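Local atomic coordinates of PnpC (Pseudomonas putida, PDB entry 3N9T), a protein that probably catalyses the intradiol ring cleavage of hydroxyquinol with a non-haem ferric iron, as a 1,2-dioxygenase that also carries bound phospholipid. Residues I223-Y228 with F285-E290; R262-E267 with P275-S280. One frame throughout, in Å; residues are numbered along the deposited sequence.

Contact 1 (I223-Y228 with F285-E290); sequences IQAPGY and FVMEAE
Phe285 offers one face of its ring to Ile223. The methyl CD1 of Ile223 lies over the ring centre, 3.5 Å from the centroid, as a CH-pi contact. It gets there because CG1 of Ile223 stands anti to the carbonyl carbon (chi1 -52°) and CD1 extends onward from it. Met287 comes next on the same side of its strand. Its chain bends at chi3 (88°), which turns the methyl CE in between Ile223 O (3.5 Å) and Tyr228 CB (3.8 Å). The sulfur SD of Met287 touches CG2 of Ile223 at 3.8 Å and makes an oblique Met-aromatic contact with the Tyr228 ring. Glu288 O receives a CA-H...O contact from Tyr228 CA at 3.2 Å. Ala289 forms a single beta bridge with Tyr228. Glu290 N then donates a short hydrogen bond to Gly227 O (2.6 Å). It is not straight, 145° at the hydrogen, and the donor is tilted from the carbonyl plane. This bond ties the C-terminal residue to the type II turn Ala225-Tyr228. The arrangement is side-chain packing between strands of the mixed beta-sheet of the intradiol dioxygenase domain, finished by one backbone bond at the C-terminus. Strands 214-224 and 278-287 are not paired with each other. Strand 231-237 pairs with the first and packs on Phe285 through Leu231; strand 129-138 pairs with the second and meets Met287 through Val136.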
ATOM      1  N   ILE A 223     -24.448  10.000 -17.745  1.00 14.14           N
ATOM      2  CA  ILE A 223     -25.162  10.665 -18.829  1.00 13.14           C
ATOM      3  C   ILE A 223     -24.257  10.703 -20.055  1.00 15.46           C
ATOM      4  O   ILE A 223     -23.091  11.073 -19.942  1.00 16.37           O
ATOM      5  CB  ILE A 223     -25.530  12.106 -18.407  1.00 14.05           C
ATOM      6  CG1 ILE A 223     -26.256  12.042 -17.051  1.00 12.93           C
ATOM      7  CG2 ILE A 223     -26.414  12.826 -19.462  1.00 16.43           C
ATOM      8  CD1 ILE A 223     -26.771  13.299 -16.547  1.00 15.37           C
ATOM      9  N   GLN A 224     -24.791  10.291 -21.207  1.00 16.39           N
ATOM     10  CA  GLN A 224     -24.040  10.252 -22.449  1.00 18.41           C
ATOM     11  C   GLN A 224     -24.887  10.884 -23.544  1.00 19.97           C
ATOM     12  O   GLN A 224     -26.104  10.720 -23.549  1.00 18.78           O
ATOM     13  CB  GLN A 224     -23.693   8.797 -22.831  1.00 19.27           C
ATOM     14  CG  GLN A 224     -22.616   8.200 -21.974  1.00 17.18           C
ATOM     15  CD  GLN A 224     -22.442   6.749 -22.262  1.00 22.95           C
ATOM     16  OE1 GLN A 224     -23.185   5.911 -21.774  1.00 26.14           O
ATOM     17  NE2 GLN A 224     -21.492   6.450 -23.083  1.00 23.07           N
ATOM     18  N   ALA A 225     -24.229  11.609 -24.450  1.00 21.68           N
ATOM     19  CA  ALA A 225     -24.860  12.092 -25.666  1.00 24.39           C
ATOM     20  C   ALA A 225     -23.810  12.350 -26.763  1.00 26.12           C
ATOM     21  O   ALA A 225     -22.702  12.778 -26.469  1.00 24.69           O
ATOM     22  CB  ALA A 225     -25.651  13.397 -25.405  1.00 22.78           C
ATOM     23  N   PRO A 226     -24.198  12.132 -28.035  1.00 28.62           N
ATOM     24  CA  PRO A 226     -23.277  12.320 -29.191  1.00 29.28           C
ATOM     25  C   PRO A 226     -22.766  13.751 -29.186  1.00 28.75           C
ATOM     26  O   PRO A 226     -23.546  14.692 -29.064  1.00 27.49           O
ATOM     27  CB  PRO A 226     -24.184  12.053 -30.416  1.00 29.70           C
ATOM     28  CG  PRO A 226     -25.289  11.105 -29.848  1.00 33.09           C
ATOM     29  CD  PRO A 226     -25.551  11.705 -28.444  1.00 28.89           C
ATOM     30  N   GLY A 227     -21.456  13.919 -29.241  1.00 29.67           N
ATOM     31  CA  GLY A 227     -20.899  15.254 -29.243  1.00 27.96           C
ATOM     32  C   GLY A 227     -20.444  15.697 -27.885  1.00 28.68           C
ATOM     33  O   GLY A 227     -19.760  16.711 -27.789  1.00 29.18           O
ATOM     34  N   TYR A 228     -20.825  14.973 -26.818  1.00 27.48           N
ATOM     35  CA  TYR A 228     -20.526  15.431 -25.456  1.00 26.07           C
ATOM     36  C   TYR A 228     -19.707  14.387 -24.697  1.00 25.41           C
ATOM     37  O   TYR A 228     -19.830  13.205 -24.918  1.00 25.08           O
ATOM     38  CB  TYR A 228     -21.825  15.765 -24.654  1.00 26.88           C
ATOM     39  CG  TYR A 228     -22.590  16.854 -25.282  1.00 24.37           C
ATOM     40  CD1 TYR A 228     -23.452  16.586 -26.332  1.00 25.45           C
ATOM     41  CD2 TYR A 228     -22.391  18.162 -24.896  1.00 28.37           C
ATOM     42  CE1 TYR A 228     -24.131  17.588 -26.968  1.00 28.81           C
ATOM     43  CE2 TYR A 228     -23.057  19.193 -25.535  1.00 29.22           C
ATOM     44  CZ  TYR A 228     -23.917  18.892 -26.565  1.00 30.64           C
ATOM     45  OH  TYR A 228     -24.599  19.901 -27.202  1.00 32.95           O
ATOM     46  N   PHE A 285     -28.460  19.220 -15.413  1.00 15.91           N
ATOM     47  CA  PHE A 285     -27.119  18.766 -15.724  1.00 16.62           C
ATOM     48  C   PHE A 285     -26.551  19.578 -16.898  1.00 18.39           C
ATOM     49  O   PHE A 285     -27.271  19.920 -17.843  1.00 20.56           O
ATOM     50  CB  PHE A 285     -27.136  17.312 -16.149  1.00 15.89           C
ATOM     51  CG  PHE A 285     -27.505  16.383 -15.040  1.00 14.40           C
ATOM     52  CD1 PHE A 285     -26.522  15.989 -14.087  1.00 13.18           C
ATOM     53  CD2 PHE A 285     -28.812  15.868 -14.961  1.00 11.44           C
ATOM     54  CE1 PHE A 285     -26.849  15.117 -13.000  1.00 16.07           C
ATOM     55  CE2 PHE A 285     -29.172  14.984 -13.851  1.00 10.33           C
ATOM     56  CZ  PHE A 285     -28.149  14.650 -12.859  1.00 13.00           C
ATOM     57  N   VAL A 286     -25.263  19.849 -16.819  1.00 18.76           N
ATOM     58  CA  VAL A 286     -24.548  20.603 -17.830  1.00 20.28           C
ATOM     59  C   VAL A 286     -23.379  19.704 -18.314  1.00 19.64           C
ATOM     60  O   VAL A 286     -22.547  19.289 -17.516  1.00 19.65           O
ATOM     61  CB  VAL A 286     -24.070  22.000 -17.272  1.00 19.01           C
ATOM     62  CG1 VAL A 286     -23.269  22.780 -18.335  1.00 18.93           C
ATOM     63  CG2 VAL A 286     -25.292  22.839 -16.736  1.00 19.01           C
ATOM     64  N   MET A 287     -23.391  19.390 -19.608  1.00 20.41           N
ATOM     65  CA  MET A 287     -22.464  18.504 -20.264  1.00 22.01           C
ATOM     66  C   MET A 287     -21.444  19.286 -21.074  1.00 25.03           C
ATOM     67  O   MET A 287     -21.728  20.394 -21.602  1.00 24.17           O
ATOM     68  CB  MET A 287     -23.213  17.534 -21.178  1.00 22.36           C
ATOM     69  CG  MET A 287     -24.114  16.463 -20.396  1.00 22.86           C
ATOM     70  SD  MET A 287     -24.589  15.297 -21.678  1.00 32.33           S
ATOM     71  CE  MET A 287     -23.148  14.207 -21.509  1.00 19.04           C
ATOM     72  N   GLU A 288     -20.258  18.704 -21.198  1.00 27.97           N
ATOM     73  CA  GLU A 288     -19.164  19.351 -21.937  1.00 31.63           C
ATOM     74  C   GLU A 288     -19.096  18.802 -23.356  1.00 32.28           C
ATOM     75  O   GLU A 288     -19.171  17.575 -23.566  1.00 31.18           O
ATOM     76  CB  GLU A 288     -17.818  19.091 -21.248  1.00 32.84           C
ATOM     77  CG  GLU A 288     -17.663  19.781 -19.947  1.00 34.11           C
ATOM     78  CD  GLU A 288     -16.287  20.427 -19.786  1.00 42.00           C
ATOM     79  OE1 GLU A 288     -15.341  19.651 -19.533  1.00 42.15           O
ATOM     80  OE2 GLU A 288     -16.164  21.690 -19.868  1.00 42.33           O
ATOM     81  N   ALA A 289     -18.950  19.703 -24.312  1.00 33.42           N
ATOM     82  CA  ALA A 289     -18.737  19.316 -25.701  1.00 37.42           C
ATOM     83  C   ALA A 289     -17.492  18.422 -25.888  1.00 39.51           C
ATOM     84  O   ALA A 289     -16.600  18.388 -25.043  1.00 40.09           O
ATOM     85  CB  ALA A 289     -18.663  20.562 -26.593  1.00 38.16           C
ATOM     86  N   GLU A 290     -17.458  17.627 -26.949  1.00 42.10           N
ATOM     87  CA  GLU A 290     -16.224  16.868 -27.241  1.00 44.53           C
ATOM     88  C   GLU A 290     -15.621  17.285 -28.592  1.00 44.58           C
ATOM     89  O   GLU A 290     -16.247  18.039 -29.356  1.00 45.01           O
ATOM     90  CB  GLU A 290     -16.464  15.350 -27.180  1.00 44.95           C
ATOM     91  CG  GLU A 290     -15.231  14.600 -26.702  1.00 49.38           C
ATOM     92  CD  GLU A 290     -15.543  13.187 -26.283  1.00 55.23           C
ATOM     93  OE1 GLU A 290     -16.384  12.552 -26.978  1.00 57.26           O
ATOM     94  OE2 GLU A 290     -14.954  12.716 -25.260  1.00 56.65           O
TER

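Contact 2 (R262-E267 with P275-S280); sequences RPAHDE and PYPYKS
Arg262 lays its CB over one face of the Tyr278 ring, toward the rim, 3.8 Å from the centroid. Tyr278 CG sits between its backbone N and carbonyl carbon (chi1 64°), which carries the ring across to the arginine side chain. Their backbones form an antiparallel hydrogen-bonded pair. Arg262 N donates to Tyr278 O at 2.8 Å, and Tyr278 N to Arg262 O at 3.0 Å. The arginine chain bends at chi2 (-65°), and Ser280 CB lies over one face of its guanidinium. Arg262 NH1 makes a salt bridge to Asp266 OD2 (2.9 Å), met from above the carboxylate plane; Asp266 OD1 accepts from Asp268 N. Asp266 CB stands at the edge of the Tyr278 ring, 3.4 Å from OH. A water accepts a weak bond from Arg262 NH2 and donates to Ser280 O. Glu260 (to NE), the backbone O of Asp268 (to NH1) and the Tyr133 hydroxyl (to NH2) should limit guanidinium rotation. Ala264 CB packs 4.0 Å from Pro277 CD. Strands 256-262 and 278-287 form a beta-hairpin, whose long surface loop the Arg262-Tyr278 pair closes, beside strand 129-138, whose Leu131 touches Tyr278.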
ATOM      1  N   ARG A 262     -44.176  18.429  -2.256  1.00 23.40           N
ATOM      2  CA  ARG A 262     -45.040  19.115  -3.207  1.00 21.93           C
ATOM      3  C   ARG A 262     -46.486  18.675  -3.049  1.00 21.67           C
ATOM      4  O   ARG A 262     -46.718  17.539  -2.657  1.00 19.54           O
ATOM      5  CB  ARG A 262     -44.630  18.774  -4.646  1.00 21.96           C
ATOM      6  CG  ARG A 262     -43.266  19.288  -5.024  1.00 21.34           C
ATOM      7  CD  ARG A 262     -43.244  20.806  -5.027  1.00 24.74           C
ATOM      8  NE  ARG A 262     -41.975  21.147  -5.643  1.00 32.19           N
ATOM      9  CZ  ARG A 262     -41.823  21.228  -6.963  1.00 34.26           C
ATOM     10  NH1 ARG A 262     -42.878  21.039  -7.755  1.00 30.17           N
ATOM     11  NH2 ARG A 262     -40.622  21.495  -7.479  1.00 35.58           N
ATOM     12  N   PRO A 263     -47.441  19.539  -3.491  1.00 22.19           N
ATOM     13  CA  PRO A 263     -48.903  19.263  -3.405  1.00 23.60           C
ATOM     14  C   PRO A 263     -49.272  18.262  -4.459  1.00 25.59           C
ATOM     15  O   PRO A 263     -48.566  18.166  -5.494  1.00 25.32           O
ATOM     16  CB  PRO A 263     -49.538  20.620  -3.734  1.00 23.25           C
ATOM     17  CG  PRO A 263     -48.486  21.416  -4.476  1.00 24.07           C
ATOM     18  CD  PRO A 263     -47.146  20.906  -3.977  1.00 21.74           C
ATOM     19  N   ALA A 264     -50.336  17.506  -4.230  1.00 26.34           N
ATOM     20  CA  ALA A 264     -50.916  16.710  -5.321  1.00 27.73           C
ATOM     21  C   ALA A 264     -51.245  17.639  -6.473  1.00 27.73           C
ATOM     22  O   ALA A 264     -51.597  18.796  -6.243  1.00 27.36           O
ATOM     23  CB  ALA A 264     -52.129  15.959  -4.888  1.00 28.49           C
ATOM     24  N   HIS A 265     -51.028  17.153  -7.701  1.00 28.70           N
ATOM     25  CA  HIS A 265     -51.362  17.850  -8.926  1.00 28.36           C
ATOM     26  C   HIS A 265     -50.537  19.121  -9.119  1.00 30.19           C
ATOM     27  O   HIS A 265     -50.946  20.037  -9.837  1.00 29.59           O
ATOM     28  CB  HIS A 265     -52.903  18.068  -9.021  1.00 30.70           C
ATOM     29  CG  HIS A 265     -53.697  16.822  -8.721  1.00 27.10           C
ATOM     30  ND1 HIS A 265     -53.756  15.752  -9.583  1.00 31.28           N
ATOM     31  CD2 HIS A 265     -54.411  16.458  -7.629  1.00 28.28           C
ATOM     32  CE1 HIS A 265     -54.464  14.775  -9.037  1.00 28.51           C
ATOM     33  NE2 HIS A 265     -54.863  15.173  -7.845  1.00 27.30           N
ATOM     34  N   ASP A 266     -49.332  19.168  -8.533  1.00 29.18           N
ATOM     35  CA  ASP A 266     -48.488  20.363  -8.696  1.00 29.88           C
ATOM     36  C   ASP A 266     -48.333  20.615 -10.206  1.00 30.67           C
ATOM     37  O   ASP A 266     -48.112  19.670 -10.949  1.00 28.71           O
ATOM     38  CB  ASP A 266     -47.099  20.103  -8.082  1.00 29.11           C
ATOM     39  CG  ASP A 266     -46.272  21.343  -7.943  1.00 31.58           C
ATOM     40  OD1 ASP A 266     -46.241  22.221  -8.835  1.00 33.41           O
ATOM     41  OD2 ASP A 266     -45.575  21.452  -6.916  1.00 38.79           O
ATOM     42  N   GLU A 267     -48.398  21.871 -10.637  1.00 31.15           N
ATOM     43  CA  GLU A 267     -48.256  22.197 -12.065  1.00 33.06           C
ATOM     44  C   GLU A 267     -46.824  22.172 -12.527  1.00 32.07           C
ATOM     45  O   GLU A 267     -46.584  22.094 -13.724  1.00 33.41           O
ATOM     46  CB  GLU A 267     -48.794  23.582 -12.368  1.00 34.76           C
ATOM     47  CG  GLU A 267     -50.264  23.748 -11.962  1.00 41.35           C
ATOM     48  CD  GLU A 267     -51.094  24.367 -13.074  1.00 47.79           C
ATOM     49  OE1 GLU A 267     -51.243  23.694 -14.124  1.00 50.80           O
ATOM     50  OE2 GLU A 267     -51.591  25.503 -12.891  1.00 48.35           O
ATOM     51  N   PRO A 275     -50.650  12.223  -8.624  1.00 30.89           N
ATOM     52  CA  PRO A 275     -51.953  11.987  -7.975  1.00 31.94           C
ATOM     53  C   PRO A 275     -51.978  12.314  -6.492  1.00 32.94           C
ATOM     54  O   PRO A 275     -53.012  12.757  -6.023  1.00 34.19           O
ATOM     55  CB  PRO A 275     -52.218  10.486  -8.217  1.00 31.51           C
ATOM     56  CG  PRO A 275     -50.843   9.877  -8.401  1.00 32.06           C
ATOM     57  CD  PRO A 275     -49.926  10.968  -8.937  1.00 30.49           C
ATOM     58  N   TYR A 276     -50.857  12.143  -5.776  1.00 32.00           N
ATOM     59  CA  TYR A 276     -50.774  12.474  -4.362  1.00 31.95           C
ATOM     60  C   TYR A 276     -49.642  13.441  -4.056  1.00 30.22           C
ATOM     61  O   TYR A 276     -48.754  13.631  -4.895  1.00 29.43           O
ATOM     62  CB  TYR A 276     -50.645  11.218  -3.489  1.00 33.90           C
ATOM     63  CG  TYR A 276     -51.505  10.076  -4.018  1.00 40.08           C
ATOM     64  CD1 TYR A 276     -52.915  10.058  -3.811  1.00 46.68           C
ATOM     65  CD2 TYR A 276     -50.924   9.066  -4.788  1.00 46.38           C
ATOM     66  CE1 TYR A 276     -53.719   9.031  -4.355  1.00 51.13           C
ATOM     67  CE2 TYR A 276     -51.707   8.027  -5.334  1.00 52.27           C
ATOM     68  CZ  TYR A 276     -53.091   8.015  -5.121  1.00 53.75           C
ATOM     69  OH  TYR A 276     -53.799   6.974  -5.679  1.00 57.43           O
ATOM     70  N   PRO A 277     -49.654  14.026  -2.838  1.00 28.19           N
ATOM     71  CA  PRO A 277     -48.556  14.870  -2.390  1.00 27.34           C
ATOM     72  C   PRO A 277     -47.290  14.022  -2.416  1.00 26.66           C
ATOM     73  O   PRO A 277     -47.355  12.805  -2.179  1.00 26.17           O
ATOM     74  CB  PRO A 277     -48.961  15.212  -0.934  1.00 28.15           C
ATOM     75  CG  PRO A 277     -50.418  15.174  -0.953  1.00 26.54           C
ATOM     76  CD  PRO A 277     -50.697  13.936  -1.800  1.00 28.68           C
ATOM     77  N   TYR A 278     -46.145  14.616  -2.753  1.00 24.20           N
ATOM     78  CA  TYR A 278     -44.998  13.759  -3.125  1.00 22.59           C
ATOM     79  C   TYR A 278     -43.714  14.511  -2.919  1.00 20.77           C
ATOM     80  O   TYR A 278     -43.720  15.739  -2.721  1.00 20.50           O
ATOM     81  CB  TYR A 278     -45.105  13.253  -4.609  1.00 23.19           C
ATOM     82  CG  TYR A 278     -45.045  14.385  -5.611  1.00 22.09           C
ATOM     83  CD1 TYR A 278     -46.151  15.172  -5.865  1.00 17.30           C
ATOM     84  CD2 TYR A 278     -43.856  14.666  -6.313  1.00 22.80           C
ATOM     85  CE1 TYR A 278     -46.079  16.252  -6.796  1.00 19.88           C
ATOM     86  CE2 TYR A 278     -43.772  15.702  -7.176  1.00 17.05           C
ATOM     87  CZ  TYR A 278     -44.901  16.501  -7.439  1.00 21.07           C
ATOM     88  OH  TYR A 278     -44.842  17.559  -8.354  1.00 23.45           O
ATOM     89  N   LYS A 279     -42.599  13.785  -2.955  1.00 20.11           N
ATOM     90  CA  LYS A 279     -41.291  14.461  -2.879  1.00 19.07           C
ATOM     91  C   LYS A 279     -40.688  14.713  -4.281  1.00 17.87           C
ATOM     92  O   LYS A 279     -40.812  13.869  -5.126  1.00 17.18           O
ATOM     93  CB  LYS A 279     -40.328  13.639  -2.009  1.00 19.26           C
ATOM     94  CG  LYS A 279     -40.883  13.304  -0.590  1.00 23.44           C
ATOM     95  CD  LYS A 279     -40.323  14.382   0.391  1.00 29.23           C
ATOM     96  CE  LYS A 279     -40.685  14.036   1.875  1.00 31.64           C
ATOM     97  NZ  LYS A 279     -39.941  15.013   2.763  1.00 27.73           N
ATOM     98  N   SER A 280     -40.042  15.867  -4.494  1.00 17.40           N
ATOM     99  CA  SER A 280     -39.574  16.220  -5.834  1.00 20.25           C
ATOM    100  C   SER A 280     -38.218  16.840  -5.773  1.00 18.85           C
ATOM    101  O   SER A 280     -38.012  17.774  -4.975  1.00 20.02           O
ATOM    102  CB  SER A 280     -40.426  17.339  -6.453  1.00 21.41           C
ATOM    103  OG  SER A 280     -40.291  17.190  -7.851  1.00 27.44           O
TER
HETATM  104  O   HOH W   1     -38.235  20.483  -6.645  1.00 28.73           O

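Overall arrangement
Both contacts use strand 278-287. Contact 2 holds its beginning and contact 1 its end, and along the chain contact 2 is nested inside the loop closed by contact 1. Their centres are 31 Å apart and their nearest atoms about 12 Å, so they do not touch. Both reach the same mixed sheet of the dioxygenase domain. Contact 1 is the one nearer the iron site. The Phe285 side chain lies about 9 Å from that of His220, an iron ligand on strand 214-224, and about 14 Å from the ferric ion. Contact 2 is a surface contact away from the iron and the phospholipid pocket.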